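Local structure of trigger factor (Thermotoga maritima, 2NSC) at residues L67-L70 and M71-I74; I49-N52 and V53-K57; K30-R33 and Y34-R38. The protein probably acts as a ribosome-bound chaperone that keeps new proteins open and isomerises their peptidyl-proline bonds, with this chain forming its N-terminal, ribosome-binding domain. All coordinates share one frame; numbering follows the deposited sequence.

Overall arrangement
All three interactions are local and mark helix ends. Interaction 3 lies in the last turns of helix 21-36, interaction 2 at the start of helix 51-58, and interaction 1 where helix 62-71 passes into a turn. Interactions 2 and 3 are partly buried and touch by packing of Lys51 and Leu54 on Val32 and a probable hydrogen bond from Ile49 N to Asn36 OD1. Interaction 1, more of a surface contact, reaches interaction 3 through Phe69 but stays about 10 Å, between nearest atoms, from interaction 2. Interaction 2 combines an aliphatic cluster with two parallel lysines that reach Glu28 and, weakly, Asp29; interaction 3 mixes apolar and polar side chains; interaction 1 adds a bridging water.

Interaction 1: residues L67-L70 and M71-I74; sequences LDFL and MDLI
Leu67-Leu70 and Met71-Ile74 touch in a local contact near the protein surface, where helix 62-71 passes into the turn that leads to helix 74-77. A regular helical bond comes first, Met71 N to Leu67 O at 2.9 Å and 161°. The next amide is less well placed: Asp72 N is divided between Phe69 O at 3.2 Å and Asp68 O at 3.5 Å, both weak bonds. Leu73 N then reaches back only three residues to Leu70 O, 2.9 Å away. This shift from i+4 to i+3 bonding is how an alpha-helix commonly tightens at its C-terminal end, and here it runs into a type I beta turn from Met71 to Ile74.

Two acceptors, Asp72 OD1 and Asp68 O, come near each other here, and a water bridges them by donating a hydrogen to each, 2.7 Å from Asp72 OD1; the carbonyl thus gains a second donor besides its weak amide bond. With CG anti to the carbonyl carbon (chi1 -66°), the Asp72 side chain lies alongside Phe69, and OD2 comes 3.6 Å from Phe69 CD1, the carboxylate almost perpendicular to the ring. Phe69 in turn packs on Ala27 and Lys30 of helix 21-36. On another side Leu70 CD2 lies 4.2 Å from Leu73 CD1; Leu70 is buried against Phe19, Glu23 and Ala27, while Leu73 rests on Met1. The carboxylate of Asp68 turns elsewhere, to a salt bridge with Arg92, which Leu67 and Met71 also touch.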
ATOM      1  N   LEU A  67      -0.674  -0.129  -3.005  1.00 18.50           N
ATOM      2  CA  LEU A  67      -0.089  -1.437  -2.812  1.00 18.50           C
ATOM      3  C   LEU A  67       0.774  -1.846  -4.000  1.00 18.71           C
ATOM      4  O   LEU A  67       1.808  -2.482  -3.803  1.00 19.66           O
ATOM      5  CB  LEU A  67      -1.178  -2.471  -2.543  1.00 18.31           C
ATOM      6  CG  LEU A  67      -1.736  -2.459  -1.131  1.00 17.96           C
ATOM      7  CD1 LEU A  67      -3.131  -3.090  -1.126  1.00 17.31           C
ATOM      8  CD2 LEU A  67      -0.781  -3.164  -0.156  1.00 15.71           C
ATOM      9  N   ASP A  68       0.369  -1.483  -5.223  1.00 18.81           N
ATOM     10  CA  ASP A  68       1.193  -1.756  -6.429  1.00 18.46           C
ATOM     11  C   ASP A  68       2.603  -1.210  -6.250  1.00 18.71           C
ATOM     12  O   ASP A  68       3.576  -1.893  -6.511  1.00 18.05           O
ATOM     13  CB  ASP A  68       0.608  -1.103  -7.686  1.00 17.76           C
ATOM     14  CG  ASP A  68      -0.587  -1.857  -8.249  1.00 20.37           C
ATOM     15  OD1 ASP A  68      -0.755  -3.057  -7.934  1.00 22.07           O
ATOM     16  OD2 ASP A  68      -1.366  -1.243  -9.012  1.00 19.97           O
ATOM     17  N   PHE A  69       2.698   0.048  -5.823  1.00 18.77           N
ATOM     18  CA  PHE A  69       3.999   0.662  -5.639  1.00 19.58           C
ATOM     19  C   PHE A  69       4.768   0.122  -4.428  1.00 20.29           C
ATOM     20  O   PHE A  69       6.000   0.082  -4.448  1.00 20.71           O
ATOM     21  CB  PHE A  69       3.895   2.191  -5.657  1.00 19.13           C
ATOM     22  CG  PHE A  69       3.690   2.750  -7.043  1.00 18.74           C
ATOM     23  CD1 PHE A  69       4.750   2.784  -7.951  1.00 18.73           C
ATOM     24  CD2 PHE A  69       2.423   3.186  -7.456  1.00 16.05           C
ATOM     25  CE1 PHE A  69       4.556   3.278  -9.249  1.00 19.87           C
ATOM     26  CE2 PHE A  69       2.217   3.670  -8.730  1.00 15.80           C
ATOM     27  CZ  PHE A  69       3.272   3.715  -9.639  1.00 19.04           C
ATOM     28  N   LEU A  70       4.063  -0.309  -3.387  1.00 21.02           N
ATOM     29  CA  LEU A  70       4.750  -0.961  -2.283  1.00 23.04           C
ATOM     30  C   LEU A  70       5.392  -2.261  -2.770  1.00 25.25           C
ATOM     31  O   LEU A  70       6.523  -2.560  -2.410  1.00 25.06           O
ATOM     32  CB  LEU A  70       3.825  -1.220  -1.096  1.00 21.90           C
ATOM     33  CG  LEU A  70       3.427  -0.032  -0.215  1.00 20.81           C
ATOM     34  CD1 LEU A  70       2.399  -0.534   0.766  1.00 18.02           C
ATOM     35  CD2 LEU A  70       4.634   0.592   0.526  1.00 18.18           C
ATOM     36  N   MET A  71       4.659  -3.006  -3.596  1.00 28.22           N
ATOM     37  CA  MET A  71       5.139  -4.252  -4.180  1.00 32.17           C
ATOM     38  C   MET A  71       6.477  -4.053  -4.875  1.00 32.78           C
ATOM     39  O   MET A  71       7.298  -4.962  -4.899  1.00 34.10           O
ATOM     40  CB  MET A  71       4.109  -4.823  -5.166  1.00 31.96           C
ATOM     41  CG  MET A  71       3.161  -5.856  -4.578  1.00 32.97           C
ATOM     42  SD  MET A  71       1.748  -6.284  -5.671  1.00 37.18           S
ATOM     43  CE  MET A  71       2.506  -6.475  -7.297  1.00 37.57           C
ATOM     44  N   ASP A  72       6.712  -2.854  -5.403  1.00 33.67           N
ATOM     45  CA  ASP A  72       7.961  -2.545  -6.115  1.00 33.91           C
ATOM     46  C   ASP A  72       9.183  -2.413  -5.205  1.00 32.99           C
ATOM     47  O   ASP A  72      10.285  -2.155  -5.684  1.00 32.57           O
ATOM     48  CB  ASP A  72       7.823  -1.241  -6.933  1.00 34.93           C
ATOM     49  CG  ASP A  72       6.821  -1.351  -8.081  1.00 37.20           C
ATOM     50  OD1 ASP A  72       6.393  -2.484  -8.422  1.00 40.85           O
ATOM     51  OD2 ASP A  72       6.478  -0.288  -8.663  1.00 40.32           O
ATOM     52  N   LEU A  73       8.993  -2.545  -3.899  1.00 31.59           N
ATOM     53  CA  LEU A  73      10.116  -2.449  -2.984  1.00 30.54           C
ATOM     54  C   LEU A  73      10.721  -3.825  -2.786  1.00 30.19           C
ATOM     55  O   LEU A  73      11.874  -3.959  -2.367  1.00 30.08           O
ATOM     56  CB  LEU A  73       9.679  -1.875  -1.638  1.00 30.24           C
ATOM     57  CG  LEU A  73       9.278  -0.401  -1.588  1.00 30.01           C
ATOM     58  CD1 LEU A  73       8.756  -0.054  -0.210  1.00 27.53           C
ATOM     59  CD2 LEU A  73      10.456   0.529  -1.994  1.00 30.59           C
ATOM     60  N   ILE A  74       9.930  -4.838  -3.112  1.00 29.89           N
ATOM     61  CA  ILE A  74      10.255  -6.207  -2.774  1.00 29.81           C
ATOM     62  C   ILE A  74      11.473  -6.754  -3.532  1.00 30.48           C
ATOM     63  O   ILE A  74      12.436  -7.136  -2.887  1.00 30.32           O
ATOM     64  CB  ILE A  74       9.036  -7.132  -2.871  1.00 29.45           C
ATOM     65  CG1 ILE A  74       7.952  -6.631  -1.906  1.00 28.41           C
ATOM     66  CG2 ILE A  74       9.451  -8.600  -2.557  1.00 28.58           C
ATOM     67  CD1 ILE A  74       6.675  -7.434  -1.927  1.00 25.11           C
TER
HETATM   68  O   HOH W   1       3.910  -3.310  -8.859  1.00 37.98           O

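Interaction 2: residues I49-N52 and V53-K57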
ATOM      1  N   ILE A  49      -3.726  17.161 -10.351  1.00 30.47           N
ATOM      2  CA  ILE A  49      -4.779  16.781  -9.397  1.00 30.56           C
ATOM      3  C   ILE A  49      -4.156  16.557  -8.003  1.00 30.78           C
ATOM      4  O   ILE A  49      -3.229  15.766  -7.870  1.00 30.84           O
ATOM      5  CB  ILE A  49      -5.573  15.527  -9.851  1.00 30.65           C
ATOM      6  CG1 ILE A  49      -6.035  15.652 -11.313  1.00 30.34           C
ATOM      7  CG2 ILE A  49      -6.768  15.295  -8.920  1.00 30.22           C
ATOM      8  CD1 ILE A  49      -6.471  14.327 -11.960  1.00 29.42           C
ATOM      9  N   PRO A  50      -4.645  17.273  -6.969  1.00 31.01           N
ATOM     10  CA  PRO A  50      -4.127  17.030  -5.612  1.00 31.58           C
ATOM     11  C   PRO A  50      -4.362  15.590  -5.116  1.00 31.84           C
ATOM     12  O   PRO A  50      -5.353  14.961  -5.510  1.00 31.60           O
ATOM     13  CB  PRO A  50      -4.906  18.042  -4.746  1.00 31.27           C
ATOM     14  CG  PRO A  50      -5.352  19.103  -5.702  1.00 31.24           C
ATOM     15  CD  PRO A  50      -5.648  18.350  -6.975  1.00 31.01           C
ATOM     16  N   LYS A  51      -3.451  15.088  -4.274  1.00 32.53           N
ATOM     17  CA  LYS A  51      -3.571  13.756  -3.646  1.00 33.62           C
ATOM     18  C   LYS A  51      -4.939  13.506  -2.984  1.00 33.91           C
ATOM     19  O   LYS A  51      -5.536  12.444  -3.167  1.00 33.92           O
ATOM     20  CB  LYS A  51      -2.425  13.505  -2.639  1.00 33.50           C
ATOM     21  CG  LYS A  51      -2.591  12.212  -1.806  1.00 34.04           C
ATOM     22  CD  LYS A  51      -1.282  11.650  -1.259  1.00 34.42           C
ATOM     23  CE  LYS A  51      -0.707  12.501  -0.154  1.00 36.65           C
ATOM     24  NZ  LYS A  51       0.474  11.835   0.483  1.00 38.72           N
ATOM     25  N   ASN A  52      -5.419  14.490  -2.225  1.00 34.62           N
ATOM     26  CA  ASN A  52      -6.704  14.408  -1.519  1.00 35.63           C
ATOM     27  C   ASN A  52      -7.912  14.184  -2.411  1.00 35.66           C
ATOM     28  O   ASN A  52      -8.898  13.555  -2.009  1.00 35.69           O
ATOM     29  CB  ASN A  52      -6.924  15.683  -0.709  1.00 35.86           C
ATOM     30  CG  ASN A  52      -6.004  15.768   0.475  1.00 37.85           C
ATOM     31  OD1 ASN A  52      -5.580  14.736   1.022  1.00 40.89           O
ATOM     32  ND2 ASN A  52      -5.678  16.996   0.884  1.00 39.69           N
ATOM     33  N   VAL A  53      -7.826  14.735  -3.613  1.00 35.97           N
ATOM     34  CA  VAL A  53      -8.889  14.655  -4.593  1.00 36.44           C
ATOM     35  C   VAL A  53      -8.895  13.246  -5.174  1.00 36.96           C
ATOM     36  O   VAL A  53      -9.946  12.616  -5.278  1.00 37.35           O
ATOM     37  CB  VAL A  53      -8.694  15.721  -5.682  1.00 36.26           C
ATOM     38  CG1 VAL A  53      -9.822  15.676  -6.711  1.00 36.34           C
ATOM     39  CG2 VAL A  53      -8.610  17.106  -5.034  1.00 36.63           C
ATOM     40  N   LEU A  54      -7.714  12.738  -5.515  1.00 37.34           N
ATOM     41  CA  LEU A  54      -7.599  11.374  -6.022  1.00 37.45           C
ATOM     42  C   LEU A  54      -8.144  10.344  -5.023  1.00 37.81           C
ATOM     43  O   LEU A  54      -8.965   9.494  -5.385  1.00 38.10           O
ATOM     44  CB  LEU A  54      -6.158  11.072  -6.429  1.00 37.29           C
ATOM     45  CG  LEU A  54      -5.686  11.804  -7.691  1.00 36.82           C
ATOM     46  CD1 LEU A  54      -4.198  11.666  -7.851  1.00 35.43           C
ATOM     47  CD2 LEU A  54      -6.393  11.293  -8.939  1.00 35.87           C
ATOM     48  N   LYS A  55      -7.729  10.454  -3.764  1.00 38.03           N
ATOM     49  CA  LYS A  55      -8.200   9.564  -2.705  1.00 38.43           C
ATOM     50  C   LYS A  55      -9.713   9.598  -2.555  1.00 39.40           C
ATOM     51  O   LYS A  55     -10.321   8.573  -2.240  1.00 39.67           O
ATOM     52  CB  LYS A  55      -7.535   9.912  -1.375  1.00 38.23           C
ATOM     53  CG  LYS A  55      -6.022   9.961  -1.478  1.00 37.75           C
ATOM     54  CD  LYS A  55      -5.342  10.178  -0.152  1.00 36.89           C
ATOM     55  CE  LYS A  55      -5.032   8.869   0.538  1.00 37.22           C
ATOM     56  NZ  LYS A  55      -4.127   9.112   1.695  1.00 37.09           N
ATOM     57  N   MET A  56     -10.311  10.773  -2.783  1.00 40.15           N
ATOM     58  CA  MET A  56     -11.770  10.965  -2.664  1.00 41.27           C
ATOM     59  C   MET A  56     -12.550  10.365  -3.848  1.00 40.71           C
ATOM     60  O   MET A  56     -13.514   9.618  -3.649  1.00 40.53           O
ATOM     61  CB  MET A  56     -12.106  12.453  -2.486  1.00 41.13           C
ATOM     62  CG  MET A  56     -13.583  12.744  -2.343  1.00 42.30           C
ATOM     63  SD  MET A  56     -13.977  14.489  -2.563  1.00 43.71           S
ATOM     64  CE  MET A  56     -13.711  14.695  -4.331  1.00 43.39           C
ATOM     65  N   LYS A  57     -12.118  10.701  -5.065  1.00 40.49           N
ATOM     66  CA  LYS A  57     -12.680  10.147  -6.301  1.00 40.39           C
ATOM     67  C   LYS A  57     -12.576   8.619  -6.349  1.00 39.87           C
ATOM     68  O   LYS A  57     -13.585   7.920  -6.500  1.00 39.72           O
ATOM     69  CB  LYS A  57     -11.959  10.730  -7.530  1.00 40.79           C
ATOM     70  CG  LYS A  57     -12.008  12.247  -7.667  1.00 41.90           C
ATOM     71  CD  LYS A  57     -13.401  12.731  -7.950  1.00 44.58           C
ATOM     72  CE  LYS A  57     -13.453  14.238  -8.020  1.00 45.71           C
ATOM     73  NZ  LYS A  57     -14.722  14.673  -8.655  1.00 45.93           N
TER
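Pro50 O opens helix 51-58 by accepting Leu54 N at 3.2 Å and 165°, with a weaker bond from Val53 N, and Lys51 O then takes Lys55 N in a nearly straight bond of 3.0 Å. Pro50 is the N-cap residue. Proline fits here because its missing N-H costs nothing before the first turn, though its ring offers no side-chain acceptor to the amides that follow.

The ring serves as an apolar surface instead: Pro50 CD and CB lie beside Val53 CG2, the first at 3.8 Å. The other branch, Val53 CG1, sits anti to the backbone N (chi1 -179°) and meets Ile49 CG2 at 3.8 Å, the two side chains crossing at about a right angle. A beta-branched valine can thus touch both residues at once, and Phe44 adds to the cluster on Pro50 and Val53.

Farther round the helix, Lys51 and Lys55 run side by side, with Lys51 CG 3.8 Å from Lys55 CD. The chains point in the same direction, their methylenes overlapping while the ammonium groups stay apart, NZ to NZ 5.5 Å. Each has an acidic neighbour on helix 21-36: Lys55 forms a salt bridge with Glu28, and Lys51 a long, weak ion pair with Asp29. Exchanging Lys55 for an alanine would probably leave Glu28 without its cationic mate and strip the Lys51 methylenes of their cover.

Ile49 CG2 also reaches Leu54 CG at 3.9 Å. This pairing of the residue before the N-cap with the fourth residue after it is a hydrophobic staple, here at the end of the Gly-Phe-Arg-x-Gly-x-x-Pro signature, whose proline is Pro50 and which in relatives contacts the ribosome and probably does so here.

Interaction 3: residues K30-R33 and Y34-R38; sequences KAVR and YLNQR
Lys30 O, Ala31 O and Val32 O receive the amides of Tyr34, Leu35 and Asn36 in successive i+4 bonds, the first of them, Tyr34 N to Lys30 O, at 2.8 Å. The pattern weakens at the next step, where Gln37 N makes only a weak bond to Arg33 O, 3.3 Å away.

Leu35 folds over the turn before it, CG anti to the carbonyl carbon (chi1 -74°), which brings its CG to 3.3 Å from Ala31 O. Being buried, it suits a leucine, and its side chain meets Leu54, Leu58 and Tyr65 of the two following helices. The small Ala31 lets Phe62 come close to the helix. Val32 and Asn36 point the same way, with Val32 CG1 3.6 Å from Asn36 ND2; the valine also packs on Lys51, Leu54 and Phe62.

Along the exposed side Gln37 lies beside Arg33, its CG 3.2 Å from Arg33 O and its amide turned well away from the guanidinium plane. Arg38 then folds back over Tyr34. Tyr34 CE1 sits over the centre of one guanidinium face, and Arg38 CD lies above the rim of the ring. Arg38 NH1 makes two weak bonds, to Gln37 OE1 at 3.1 Å in the guanidinium plane and to Tyr34 O at 3.4 Å, and these, with the ring contact, give the guanidinium a preferred orientation.

Asn36 OD1 accepts Ile49 N, tying the end of helix 21-36 to the far side of the loop that follows. Such a bond across the base of the loop joining helix 21-36 to helix 51-58 fits the N-terminal domain of trigger factor, in which this loop carries the signature that probably, as in relatives, binds the ribosome.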
ATOM      1  N   LYS A  30       3.907   8.059  -5.207  1.00 19.65           N
ATOM      2  CA  LYS A  30       4.132   7.491  -6.527  1.00 19.29           C
ATOM      3  C   LYS A  30       2.787   7.289  -7.212  1.00 19.89           C
ATOM      4  O   LYS A  30       2.660   7.522  -8.414  1.00 19.51           O
ATOM      5  CB  LYS A  30       4.863   6.158  -6.454  1.00 19.16           C
ATOM      6  CG  LYS A  30       6.302   6.232  -5.933  1.00 19.52           C
ATOM      7  CD  LYS A  30       6.904   4.841  -5.797  1.00 18.93           C
ATOM      8  CE  LYS A  30       8.233   4.893  -5.051  1.00 22.40           C
ATOM      9  NZ  LYS A  30       8.889   3.544  -5.018  1.00 22.41           N
ATOM     10  N   ALA A  31       1.786   6.857  -6.441  1.00 19.59           N
ATOM     11  CA  ALA A  31       0.440   6.635  -6.968  1.00 20.14           C
ATOM     12  C   ALA A  31      -0.166   7.920  -7.528  1.00 20.47           C
ATOM     13  O   ALA A  31      -0.765   7.914  -8.600  1.00 20.99           O
ATOM     14  CB  ALA A  31      -0.469   6.037  -5.883  1.00 20.03           C
ATOM     15  N   VAL A  32      -0.006   9.027  -6.808  1.00 20.85           N
ATOM     16  CA  VAL A  32      -0.470  10.339  -7.285  1.00 20.70           C
ATOM     17  C   VAL A  32       0.234  10.714  -8.596  1.00 21.03           C
ATOM     18  O   VAL A  32      -0.402  11.108  -9.567  1.00 21.32           O
ATOM     19  CB  VAL A  32      -0.266  11.436  -6.191  1.00 20.41           C
ATOM     20  CG1 VAL A  32      -0.566  12.803  -6.728  1.00 19.42           C
ATOM     21  CG2 VAL A  32      -1.120  11.130  -4.948  1.00 19.62           C
ATOM     22  N   ARG A  33       1.554  10.569  -8.600  1.00 21.15           N
ATOM     23  CA  ARG A  33       2.406  10.813  -9.763  1.00 21.77           C
ATOM     24  C   ARG A  33       1.942   9.998 -10.974  1.00 21.51           C
ATOM     25  O   ARG A  33       1.824  10.515 -12.077  1.00 21.28           O
ATOM     26  CB  ARG A  33       3.842  10.425  -9.391  1.00 21.45           C
ATOM     27  CG  ARG A  33       4.953  10.992 -10.255  1.00 23.36           C
ATOM     28  CD  ARG A  33       6.299  10.770  -9.539  1.00 22.86           C
ATOM     29  NE  ARG A  33       6.293  11.545  -8.313  1.00 22.89           N
ATOM     30  CZ  ARG A  33       6.777  11.160  -7.140  1.00 22.51           C
ATOM     31  NH1 ARG A  33       7.343   9.962  -6.970  1.00 20.30           N
ATOM     32  NH2 ARG A  33       6.678  12.005  -6.122  1.00 22.40           N
ATOM     33  N   TYR A  34       1.685   8.714 -10.749  1.00 21.57           N
ATOM     34  CA  TYR A  34       1.306   7.790 -11.810  1.00 21.39           C
ATOM     35  C   TYR A  34      -0.050   8.172 -12.403  1.00 21.14           C
ATOM     36  O   TYR A  34      -0.237   8.179 -13.618  1.00 20.78           O
ATOM     37  CB  TYR A  34       1.244   6.376 -11.220  1.00 21.33           C
ATOM     38  CG  TYR A  34       0.748   5.327 -12.174  1.00 21.88           C
ATOM     39  CD1 TYR A  34       1.629   4.676 -13.047  1.00 22.60           C
ATOM     40  CD2 TYR A  34      -0.590   4.945 -12.183  1.00 21.40           C
ATOM     41  CE1 TYR A  34       1.179   3.690 -13.933  1.00 22.31           C
ATOM     42  CE2 TYR A  34      -1.043   3.958 -13.063  1.00 22.20           C
ATOM     43  CZ  TYR A  34      -0.155   3.344 -13.937  1.00 21.68           C
ATOM     44  OH  TYR A  34      -0.601   2.375 -14.814  1.00 23.68           O
ATOM     45  N   LEU A  35      -1.001   8.477 -11.524  1.00 21.40           N
ATOM     46  CA  LEU A  35      -2.355   8.819 -11.925  1.00 21.04           C
ATOM     47  C   LEU A  35      -2.412  10.142 -12.678  1.00 22.00           C
ATOM     48  O   LEU A  35      -3.197  10.272 -13.619  1.00 21.99           O
ATOM     49  CB  LEU A  35      -3.268   8.860 -10.713  1.00 20.79           C
ATOM     50  CG  LEU A  35      -3.600   7.453 -10.197  1.00 20.31           C
ATOM     51  CD1 LEU A  35      -4.176   7.507  -8.786  1.00 19.50           C
ATOM     52  CD2 LEU A  35      -4.552   6.717 -11.158  1.00 18.59           C
ATOM     53  N   ASN A  36      -1.578  11.105 -12.279  1.00 22.26           N
ATOM     54  CA  ASN A  36      -1.575  12.435 -12.886  1.00 23.49           C
ATOM     55  C   ASN A  36      -0.924  12.468 -14.254  1.00 24.59           C
ATOM     56  O   ASN A  36      -1.111  13.429 -15.012  1.00 25.76           O
ATOM     57  CB  ASN A  36      -0.910  13.460 -11.965  1.00 23.34           C
ATOM     58  CG  ASN A  36      -1.912  14.254 -11.155  1.00 22.71           C
ATOM     59  OD1 ASN A  36      -2.856  14.812 -11.712  1.00 21.82           O
ATOM     60  ND2 ASN A  36      -1.703  14.327  -9.832  1.00 20.07           N
ATOM     61  N   GLN A  37      -0.174  11.421 -14.580  1.00 25.31           N
ATOM     62  CA  GLN A  37       0.370  11.247 -15.922  1.00 26.50           C
ATOM     63  C   GLN A  37      -0.656  10.616 -16.882  1.00 26.54           C
ATOM     64  O   GLN A  37      -0.445  10.607 -18.094  1.00 26.82           O
ATOM     65  CB  GLN A  37       1.609  10.345 -15.892  1.00 26.17           C
ATOM     66  CG  GLN A  37       2.833  10.871 -15.138  1.00 27.61           C
ATOM     67  CD  GLN A  37       3.714   9.719 -14.615  1.00 28.28           C
ATOM     68  OE1 GLN A  37       3.317   8.544 -14.654  1.00 31.11           O
ATOM     69  NE2 GLN A  37       4.905  10.049 -14.131  1.00 29.37           N
ATOM     70  N   ARG A  38      -1.755  10.092 -16.344  1.00 26.72           N
ATOM     71  CA  ARG A  38      -2.651   9.214 -17.099  1.00 27.19           C
ATOM     72  C   ARG A  38      -4.114   9.585 -17.091  1.00 27.12           C
ATOM     73  O   ARG A  38      -4.867   9.085 -17.920  1.00 26.99           O
ATOM     74  CB  ARG A  38      -2.552   7.793 -16.572  1.00 27.24           C
ATOM     75  CG  ARG A  38      -1.314   7.089 -17.000  1.00 29.86           C
ATOM     76  CD  ARG A  38      -1.207   5.702 -16.376  1.00 30.86           C
ATOM     77  NE  ARG A  38      -0.035   4.995 -16.901  1.00 32.48           N
ATOM     78  CZ  ARG A  38       1.232   5.353 -16.668  1.00 32.48           C
ATOM     79  NH1 ARG A  38       1.518   6.417 -15.913  1.00 28.87           N
ATOM     80  NH2 ARG A  38       2.218   4.632 -17.188  1.00 34.00           N
TER